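Beta subunit of photoactivated adenylyl cyclase (Beggiatoa sp. PS, PDB 5M2A) probably makes cyclic AMP from ATP in response to blue light, coupling a flavin-binding BLUF photosensor to an adenylyl cyclase domain. Local coordinates at residues E283-T286 with R287-P290; L293-T296 with A297-K301; K334-T338 with L339-Q343. All coordinates share one frame; numbering follows the deposited sequence. Where two conformers were deposited one is given.

Contact 1: residues E283-T286 with R287-P290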
ATOM      1  N   GLU A 283     -17.010   9.161  11.340  1.00 20.86           N
ATOM      2  CA  GLU A 283     -16.451  10.176  10.463  0.50 19.33           C
ATOM      3  C   GLU A 283     -17.545  10.805   9.599  1.00 22.05           C
ATOM      4  O   GLU A 283     -17.596  12.028   9.441  1.00 24.93           O
ATOM      5  CB  GLU A 283     -15.346   9.552   9.608  0.50 21.22           C
ATOM      6  CG  GLU A 283     -14.433  10.559   8.964  0.50 22.00           C
ATOM      7  CD  GLU A 283     -15.162  11.379   7.952  0.50 27.26           C
ATOM      8  OE1 GLU A 283     -15.805  10.782   7.060  0.50 26.77           O
ATOM      9  OE2 GLU A 283     -15.153  12.617   8.081  0.50 34.59           O
ATOM     10  N   ALA A 284     -18.429   9.978   9.039  1.00 19.90           N
ATOM     11  CA  ALA A 284     -19.505  10.510   8.208  1.00 26.09           C
ATOM     12  C   ALA A 284     -20.516  11.282   9.045  1.00 30.27           C
ATOM     13  O   ALA A 284     -21.124  12.255   8.570  1.00 26.16           O
ATOM     14  CB  ALA A 284     -20.192   9.374   7.453  1.00 25.79           C
ATOM     15  N   LEU A 285     -20.709  10.864  10.296  1.00 22.40           N
ATOM     16  CA  LEU A 285     -21.721  11.488  11.139  1.00 24.27           C
ATOM     17  C   LEU A 285     -21.370  12.920  11.525  1.00 19.59           C
ATOM     18  O   LEU A 285     -22.283  13.705  11.806  1.00 26.86           O
ATOM     19  CB  LEU A 285     -21.927  10.643  12.399  1.00 24.72           C
ATOM     20  CG  LEU A 285     -22.913  11.121  13.464  1.00 31.68           C
ATOM     21  CD1 LEU A 285     -24.341  11.060  12.945  1.00 30.02           C
ATOM     22  CD2 LEU A 285     -22.745  10.270  14.704  1.00 29.32           C
ATOM     23  N   THR A 286     -20.077  13.280  11.555  1.00 21.36           N
ATOM     24  CA  THR A 286     -19.707  14.657  11.886  1.00 22.56           C
ATOM     25  C   THR A 286     -20.371  15.676  10.967  1.00 26.74           C
ATOM     26  O   THR A 286     -20.529  16.831  11.366  1.00 28.51           O
ATOM     27  CB  THR A 286     -18.193  14.862  11.835  1.00 28.43           C
ATOM     28  OG1 THR A 286     -17.706  14.638  10.499  1.00 28.16           O
ATOM     29  CG2 THR A 286     -17.483  13.934  12.822  1.00 20.75           C
ATOM     30  N   ARG A 287     -20.767  15.270   9.756  1.00 23.85           N
ATOM     31  CA  ARG A 287     -21.489  16.178   8.859  1.00 25.66           C
ATOM     32  C   ARG A 287     -22.788  16.679   9.475  1.00 33.47           C
ATOM     33  O   ARG A 287     -23.261  17.769   9.125  1.00 31.13           O
ATOM     34  CB  ARG A 287     -21.802  15.480   7.536  1.00 32.00           C
ATOM     35  CG  ARG A 287     -20.728  15.608   6.485  1.00 36.55           C
ATOM     36  CD  ARG A 287     -19.464  14.892   6.889  1.00 34.95           C
ATOM     37  NE  ARG A 287     -18.472  14.966   5.828  1.00 41.17           N
ATOM     38  CZ  ARG A 287     -17.256  14.447   5.909  1.00 41.75           C
ATOM     39  NH1 ARG A 287     -16.878  13.812   7.011  1.00 42.65           N
ATOM     40  NH2 ARG A 287     -16.418  14.566   4.890  1.00 34.23           N
ATOM     41  N   GLN A 288     -23.393  15.890  10.359  1.00 32.03           N
ATOM     42  CA  GLN A 288     -24.658  16.229  10.992  1.00 37.45           C
ATOM     43  C   GLN A 288     -24.480  16.770  12.401  1.00 38.43           C
ATOM     44  O   GLN A 288     -25.476  17.037  13.080  1.00 38.78           O
ATOM     45  CB  GLN A 288     -25.573  15.000  11.038  1.00 42.67           C
ATOM     46  CG  GLN A 288     -25.518  14.127   9.801  1.00 54.56           C
ATOM     47  CD  GLN A 288     -26.241  12.808   9.998  1.00 70.13           C
ATOM     48  OE1 GLN A 288     -27.184  12.714  10.790  1.00 74.78           O
ATOM     49  NE2 GLN A 288     -25.799  11.778   9.284  1.00 72.71           N
ATOM     50  N   LEU A 289     -23.241  16.942  12.855  1.00 29.76           N
ATOM     51  CA  LEU A 289     -22.941  17.337  14.215  1.00 26.18           C
ATOM     52  C   LEU A 289     -22.280  18.710  14.256  1.00 28.24           C
ATOM     53  O   LEU A 289     -21.589  19.107  13.310  1.00 27.47           O
ATOM     54  CB  LEU A 289     -22.008  16.320  14.886  1.00 24.30           C
ATOM     55  CG  LEU A 289     -22.512  14.885  14.946  1.00 27.62           C
ATOM     56  CD1 LEU A 289     -21.414  13.978  15.474  1.00 30.50           C
ATOM     57  CD2 LEU A 289     -23.747  14.808  15.822  1.00 28.83           C
ATOM     58  N   PRO A 290     -22.456  19.448  15.341  1.00 30.93           N
ATOM     59  CA  PRO A 290     -21.755  20.732  15.480  1.00 32.51           C
ATOM     60  C   PRO A 290     -20.321  20.558  15.960  1.00 30.95           C
ATOM     61  O   PRO A 290     -19.732  21.483  16.525  1.00 27.31           O
ATOM     62  CB  PRO A 290     -22.613  21.486  16.505  1.00 35.13           C
ATOM     63  CG  PRO A 290     -23.255  20.406  17.313  1.00 32.96           C
ATOM     64  CD  PRO A 290     -23.479  19.249  16.389  1.00 33.40           C
TER
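Between E283-T286 and R287-P290 the backbone runs on in 3-10 turns at the tail of helix 274-285, in the nucleotide cyclase catalytic domain, with R287 N, Q288 N and L289 N each bonded to the carbonyl three residues back; the Q288 N to L285 O bond measures 2.8 Å. One helical turn links E283 and R287 in a salt bridge between OE2 and NH1, whose detail is doubtful because the modelled distance is implausibly short and E283 has a second conformer. A bend at chi2 (66°) folds the long R287 chain back along the helix, where NH1 also makes a weak bond to E283 O at 3.1 Å. T286 is buried, and its hydroxyl is satisfied by donating to that same E283 O, with OG1 2.8 Å away. R287 NH2 makes a salt bridge with D160, a ligand of the magnesium ion; the length of arginine lets one guanidinium serve both acids. On another side of the turn the leucines make an apolar contact, L285 CG packing 3.8 Å from L289 CD1. Separately, the L285 methyl CD1 lies against the glutamine amide, 3.9 Å from Q288 CD, the two chains crossing at about a right angle.

Contact 2: residues L293-T296 with A297-K301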
ATOM      1  N   LEU A 293     -15.163  16.176  15.236  1.00 21.11           N
ATOM      2  CA  LEU A 293     -14.573  14.939  15.729  1.00 22.73           C
ATOM      3  C   LEU A 293     -15.651  14.161  16.468  1.00 21.20           C
ATOM      4  O   LEU A 293     -16.340  14.722  17.318  1.00 20.33           O
ATOM      5  CB  LEU A 293     -13.403  15.230  16.673  1.00 21.80           C
ATOM      6  CG  LEU A 293     -12.854  14.071  17.499  1.00 23.51           C
ATOM      7  CD1 LEU A 293     -12.239  13.037  16.569  1.00 17.28           C
ATOM      8  CD2 LEU A 293     -11.829  14.584  18.500  1.00 23.13           C
ATOM      9  N   ALA A 294     -15.797  12.881  16.155  1.00 17.85           N
ATOM     10  CA  ALA A 294     -16.742  12.039  16.878  1.00 19.11           C
ATOM     11  C   ALA A 294     -16.092  10.709  17.209  1.00 17.45           C
ATOM     12  O   ALA A 294     -15.375  10.148  16.380  1.00 22.69           O
ATOM     13  CB  ALA A 294     -18.021  11.793  16.068  1.00 20.76           C
ATOM     14  N   PHE A 295     -16.360  10.183  18.407  1.00 21.44           N
ATOM     15  CA  PHE A 295     -15.722   8.932  18.781  1.00 17.41           C
ATOM     16  C   PHE A 295     -16.599   8.156  19.757  1.00 19.14           C
ATOM     17  O   PHE A 295     -17.616   8.651  20.266  1.00 22.02           O
ATOM     18  CB  PHE A 295     -14.302   9.172  19.334  1.00 15.19           C
ATOM     19  CG  PHE A 295     -14.234  10.187  20.437  1.00 17.46           C
ATOM     20  CD1 PHE A 295     -14.630   9.857  21.725  1.00 18.63           C
ATOM     21  CD2 PHE A 295     -13.747  11.468  20.186  1.00 20.39           C
ATOM     22  CE1 PHE A 295     -14.567  10.790  22.752  1.00 18.86           C
ATOM     23  CE2 PHE A 295     -13.688  12.409  21.212  1.00 23.08           C
ATOM     24  CZ  PHE A 295     -14.094  12.072  22.484  1.00 18.96           C
ATOM     25  N   THR A 296     -16.202   6.909  19.985  1.00 22.40           N
ATOM     26  CA  THR A 296     -16.975   5.985  20.805  1.00 23.03           C
ATOM     27  C   THR A 296     -16.628   6.120  22.281  1.00 22.02           C
ATOM     28  O   THR A 296     -15.624   6.727  22.659  1.00 21.14           O
ATOM     29  CB  THR A 296     -16.734   4.541  20.368  1.00 24.30           C
ATOM     30  OG1 THR A 296     -15.343   4.231  20.518  1.00 20.71           O
ATOM     31  CG2 THR A 296     -17.134   4.347  18.913  1.00 20.16           C
ATOM     32  N   ALA A 297     -17.489   5.528  23.119  1.00 21.67           N
ATOM     33  CA  ALA A 297     -17.204   5.450  24.546  1.00 27.00           C
ATOM     34  C   ALA A 297     -15.873   4.757  24.818  1.00 22.97           C
ATOM     35  O   ALA A 297     -15.158   5.134  25.748  1.00 21.68           O
ATOM     36  CB  ALA A 297     -18.338   4.726  25.271  1.00 32.22           C
ATOM     37  N   GLY A 298     -15.506   3.771  23.998  1.00 21.79           N
ATOM     38  CA  GLY A 298     -14.246   3.077  24.218  1.00 21.63           C
ATOM     39  C   GLY A 298     -13.040   3.974  24.013  1.00 23.92           C
ATOM     40  O   GLY A 298     -12.028   3.844  24.705  1.00 23.43           O
ATOM     41  N   VAL A 299     -13.123   4.886  23.045  1.00 21.98           N
ATOM     42  CA  VAL A 299     -12.053   5.864  22.868  1.00 17.09           C
ATOM     43  C   VAL A 299     -11.956   6.744  24.097  1.00 18.29           C
ATOM     44  O   VAL A 299     -10.863   7.028  24.597  1.00 22.66           O
ATOM     45  CB  VAL A 299     -12.293   6.698  21.597  1.00 17.58           C
ATOM     46  CG1 VAL A 299     -11.314   7.878  21.556  1.00 20.80           C
ATOM     47  CG2 VAL A 299     -12.138   5.819  20.359  1.00 14.72           C
ATOM     48  N   LYS A 300     -13.114   7.176  24.611  1.00 21.10           N
ATOM     49  CA  LYS A 300     -13.144   8.016  25.802  1.00 23.40           C
ATOM     50  C   LYS A 300     -12.432   7.340  26.965  1.00 22.98           C
ATOM     51  O   LYS A 300     -11.623   7.969  27.658  1.00 25.45           O
ATOM     52  CB  LYS A 300     -14.598   8.339  26.167  1.00 20.90           C
ATOM     53  CG  LYS A 300     -14.787   9.200  27.414  1.00 28.96           C
ATOM     54  CD  LYS A 300     -16.265   9.488  27.635  1.00 31.33           C
ATOM     55  CE  LYS A 300     -16.503  10.297  28.908  1.00 40.41           C
ATOM     56  NZ  LYS A 300     -16.191   9.532  30.144  1.00 39.28           N
ATOM     57  N   LYS A 301     -12.696   6.047  27.177  1.00 24.07           N
ATOM     58  CA  LYS A 301     -12.071   5.340  28.288  1.00 29.39           C
ATOM     59  C   LYS A 301     -10.565   5.162  28.112  1.00 26.11           C
ATOM     60  O   LYS A 301      -9.875   4.898  29.103  1.00 24.13           O
ATOM     61  CB  LYS A 301     -12.750   3.977  28.486  1.00 37.69           C
ATOM     62  CG  LYS A 301     -14.230   4.108  28.804  1.00 42.86           C
ATOM     63  CD  LYS A 301     -14.874   2.783  29.176  1.00 52.17           C
ATOM     64  CE  LYS A 301     -15.868   2.347  28.116  1.00 53.89           C
ATOM     65  NZ  LYS A 301     -16.801   1.307  28.628  1.00 59.02           N
TER
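A helix N-cap joins strand 293-296 to helix 297-301, and T296 is the capping residue. The chain turns sharply here: the strand and helix axes make an angle of 88° and approach to 5.4 Å. T296 serves the first turn of the helix twice. Its OG1 accepts a weak capping bond from V299 N at 3.4 Å, while its carbonyl oxygen takes the first backbone bond of the helix, from K300 N at 3.2 Å. A threonine fits because its short hydroxyl can fold back to accept from an amide of the first turn; chi1 of 61° sets OG1 between the backbone N and the carbonyl carbon, facing the helix start. V299 CG2 lies alongside that oxygen, 3.6 Å from OG1. One residue earlier, F295 crosses V299 at about a right angle, and CD1 of the ring comes to 3.9 Å from CG1 of the valine in an oblique approach. The branched valine gives the phenylalanine a compact apolar neighbour, so the ring of F295 packs against the first turn of the helix through V299. F295 CE1 reaches the root of K300, 4.2 Å from CB, whereas the rest of that lysine leads away, extended as far as CE and bent only at the last torsion. Beyond the contact, F295 packs on Y327, V329 and L251 and on I219 of helix 215-235. The whole is a strand-to-helix connection with a threonine N-cap, set in the mixed sheet of the nucleotide cyclase catalytic domain.

Contact 3: residues K334-T338 with L339-Q343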
ATOM      1  N   LYS A 334     -17.383  23.168  16.160  1.00 24.66           N
ATOM      2  CA  LYS A 334     -17.256  23.920  14.913  1.00 26.55           C
ATOM      3  C   LYS A 334     -17.642  25.377  15.131  1.00 33.63           C
ATOM      4  O   LYS A 334     -18.700  25.664  15.699  1.00 34.27           O
ATOM      5  CB  LYS A 334     -18.150  23.319  13.825  1.00 24.11           C
ATOM      6  CG  LYS A 334     -17.716  21.934  13.307  1.00 22.25           C
ATOM      7  CD  LYS A 334     -18.812  21.342  12.423  1.00 24.20           C
ATOM      8  CE  LYS A 334     -18.445  19.971  11.857  1.00 23.88           C
ATOM      9  NZ  LYS A 334     -19.659  19.288  11.303  1.00 23.71           N
ATOM     10  N   TYR A 335     -16.784  26.300  14.688  1.00 34.01           N
ATOM     11  CA  TYR A 335     -17.133  27.716  14.754  1.00 46.87           C
ATOM     12  C   TYR A 335     -18.055  28.133  13.616  1.00 47.76           C
ATOM     13  O   TYR A 335     -18.422  29.310  13.529  1.00 49.24           O
ATOM     14  CB  TYR A 335     -15.867  28.586  14.752  1.00 46.45           C
ATOM     15  CG  TYR A 335     -15.144  28.667  13.421  1.00 48.07           C
ATOM     16  CD1 TYR A 335     -14.302  27.643  12.999  1.00 51.05           C
ATOM     17  CD2 TYR A 335     -15.288  29.776  12.594  1.00 52.01           C
ATOM     18  CE1 TYR A 335     -13.635  27.716  11.785  1.00 50.17           C
ATOM     19  CE2 TYR A 335     -14.625  29.859  11.380  1.00 52.78           C
ATOM     20  CZ  TYR A 335     -13.800  28.826  10.980  1.00 50.76           C
ATOM     21  OH  TYR A 335     -13.136  28.903   9.774  1.00 49.06           O
ATOM     22  N   TYR A 336     -18.443  27.187  12.765  1.00 40.69           N
ATOM     23  CA  TYR A 336     -19.264  27.413  11.590  1.00 35.72           C
ATOM     24  C   TYR A 336     -20.455  26.462  11.627  1.00 36.70           C
ATOM     25  O   TYR A 336     -20.487  25.492  12.391  1.00 35.40           O
ATOM     26  CB  TYR A 336     -18.447  27.186  10.311  1.00 31.76           C
ATOM     27  CG  TYR A 336     -17.777  25.819  10.279  1.00 29.13           C
ATOM     28  CD1 TYR A 336     -18.447  24.710   9.784  1.00 30.41           C
ATOM     29  CD2 TYR A 336     -16.488  25.642  10.763  1.00 29.33           C
ATOM     30  CE1 TYR A 336     -17.851  23.465   9.763  1.00 30.30           C
ATOM     31  CE2 TYR A 336     -15.880  24.388  10.746  1.00 29.60           C
ATOM     32  CZ  TYR A 336     -16.574  23.311  10.242  1.00 30.29           C
ATOM     33  OH  TYR A 336     -15.991  22.069  10.213  1.00 29.33           O
ATOM     34  N   ASP A 337     -21.437  26.742  10.777  1.00 34.03           N
ATOM     35  CA  ASP A 337     -22.538  25.825  10.522  1.00 40.57           C
ATOM     36  C   ASP A 337     -22.203  24.997   9.287  1.00 37.49           C
ATOM     37  O   ASP A 337     -21.893  25.559   8.229  1.00 37.10           O
ATOM     38  CB  ASP A 337     -23.851  26.580  10.318  1.00 42.73           C
ATOM     39  CG  ASP A 337     -25.005  25.654  10.010  1.00 53.34           C
ATOM     40  OD1 ASP A 337     -25.609  25.125  10.966  1.00 63.44           O
ATOM     41  OD2 ASP A 337     -25.303  25.446   8.815  1.00 53.03           O
ATOM     42  N   THR A 338     -22.282  23.668   9.418  1.00 35.93           N
ATOM     43  CA  THR A 338     -21.785  22.792   8.358  1.00 29.30           C
ATOM     44  C   THR A 338     -22.564  22.969   7.060  1.00 32.74           C
ATOM     45  O   THR A 338     -21.969  23.041   5.978  1.00 36.99           O
ATOM     46  CB  THR A 338     -21.818  21.333   8.811  1.00 34.42           C
ATOM     47  OG1 THR A 338     -21.035  21.192  10.001  1.00 37.05           O
ATOM     48  CG2 THR A 338     -21.212  20.426   7.743  1.00 30.50           C
ATOM     49  N   LEU A 339     -23.896  23.045   7.139  1.00 33.98           N
ATOM     50  CA  LEU A 339     -24.677  23.273   5.929  1.00 32.69           C
ATOM     51  C   LEU A 339     -24.294  24.590   5.266  1.00 34.29           C
ATOM     52  O   LEU A 339     -24.151  24.658   4.042  1.00 39.99           O
ATOM     53  CB  LEU A 339     -26.170  23.252   6.246  1.00 39.23           C
ATOM     54  CG  LEU A 339     -27.066  23.323   5.013  1.00 47.67           C
ATOM     55  CD1 LEU A 339     -26.837  22.101   4.137  1.00 48.64           C
ATOM     56  CD2 LEU A 339     -28.529  23.437   5.418  1.00 48.50           C
ATOM     57  N   GLN A 340     -24.128  25.653   6.051  1.00 36.46           N
ATOM     58  CA  GLN A 340     -23.745  26.925   5.449  1.00 41.50           C
ATOM     59  C   GLN A 340     -22.377  26.835   4.789  1.00 34.39           C
ATOM     60  O   GLN A 340     -22.134  27.494   3.774  1.00 40.81           O
ATOM     61  CB  GLN A 340     -23.763  28.041   6.493  1.00 51.38           C
ATOM     62  CG  GLN A 340     -25.155  28.429   6.948  1.00 64.42           C
ATOM     63  CD  GLN A 340     -25.161  29.703   7.770  1.00 73.37           C
ATOM     64  OE1 GLN A 340     -24.151  30.078   8.367  1.00 74.59           O
ATOM     65  NE2 GLN A 340     -26.303  30.381   7.797  1.00 74.26           N
ATOM     66  N   ILE A 341     -21.486  26.005   5.326  1.00 29.59           N
ATOM     67  CA  ILE A 341     -20.149  25.908   4.756  1.00 27.95           C
ATOM     68  C   ILE A 341     -20.161  25.128   3.448  1.00 33.64           C
ATOM     69  O   ILE A 341     -19.492  25.515   2.483  1.00 33.82           O
ATOM     70  CB  ILE A 341     -19.181  25.298   5.786  1.00 35.35           C
ATOM     71  CG1 ILE A 341     -18.917  26.319   6.894  1.00 39.59           C
ATOM     72  CG2 ILE A 341     -17.882  24.884   5.126  1.00 30.32           C
ATOM     73  CD1 ILE A 341     -18.277  27.603   6.415  1.00 37.63           C
ATOM     74  N   THR A 342     -20.917  24.026   3.376  1.00 32.74           N
ATOM     75  CA  THR A 342     -21.002  23.286   2.120  0.60 32.98           C
ATOM     76  C   THR A 342     -21.653  24.123   1.025  1.00 32.04           C
ATOM     77  O   THR A 342     -21.302  23.985  -0.151  1.00 35.97           O
ATOM     78  CB  THR A 342     -21.771  21.979   2.320  0.60 35.26           C
ATOM     79  OG1 THR A 342     -23.100  22.267   2.770  0.60 38.40           O
ATOM     80  CG2 THR A 342     -21.074  21.098   3.347  0.60 22.53           C
ATOM     81  N   GLN A 343     -22.597  25.001   1.398  1.00 32.28           N
ATOM     82  CA  GLN A 343     -23.194  25.927   0.434  1.00 35.44           C
ATOM     83  C   GLN A 343     -22.193  26.989  -0.005  1.00 32.15           C
ATOM     84  O   GLN A 343     -22.182  27.401  -1.173  1.00 34.14           O
ATOM     85  CB  GLN A 343     -24.416  26.619   1.040  1.00 43.76           C
ATOM     86  CG  GLN A 343     -25.578  25.734   1.440  1.00 50.50           C
ATOM     87  CD  GLN A 343     -26.658  26.534   2.161  1.00 60.25           C
ATOM     88  OE1 GLN A 343     -26.635  27.767   2.160  1.00 65.53           O
ATOM     89  NE2 GLN A 343     -27.601  25.837   2.785  1.00 61.68           N
TER
HETATM   90  O   HOH W   1     -21.070  29.417   9.603  1.00 48.96           O
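Y336 and I341 meet at about a right angle across the start of helix 338-349, with the tyrosine on the residue before the N-cap and the isoleucine in the first full turn. The chain of I341 comes obliquely against the ring, CG1 touching CD1 at a tight 3.3 Å; its CD1 methyl continues to within 3.9 Å of Y336 CB. A chi1 of 54° swings the tyrosine ring between its own backbone N and carbonyl carbon, which carries it to the flank of the helix. K334 CB sits 3.8 Å above the ring plane, over the centre of one face, and Y246 packs edge-to-face with the same tyrosine, so aromatic and aliphatic groups both probably restrict its rotation.

Between them in sequence is D337, the N-cap. OD2 accepts from Q340 N at 3.0 Å through its anti lone pair, the lone pair away from the other carboxylate oxygen. With CG anti to the backbone N (chi1 178°), the carboxylate is carried over the first turn, and an aspartate there offers a negative charge that should interact favourably with the helix dipole. L339 CB and Q340 CG lie alongside OD2. D337 O starts the helical bonding, taking I341 N at 3.0 Å. Q340, extended beyond CG, returns toward the cap: a water accepts from D337 N at 2.9 Å and gives a weak bond to Q340 OE1, a bridge in place of the direct side-chain bond of a capping box. T338 OG1 accepts from K334 NZ at 2.7 Å. An aspartate N-cap framed by apolar contact between the residue before it and the fourth helical residue is a hydrophobic staple.

Contact 1 touches both others. Its centre is 14 Å from that of contact 2, where T286 CG2 packs 3.9 Å from A294 N, and 11 Å from that of contact 3. There K334 makes probable hydrogen bonds to two carbonyls of the turn, NZ lying 2.6 Å from T286 O and 2.8 Å from L289 O, so the chain leading to the C-terminal helix is tied to the end of helix 274-285. Contacts 2 and 3 do not meet, their nearest atoms being about 6 Å apart. The magnesium ion held at D160, I161 and D204 is about 3 Å from the side chain of R287, which is not one of these ligands but reaches the site through its salt bridge with D160.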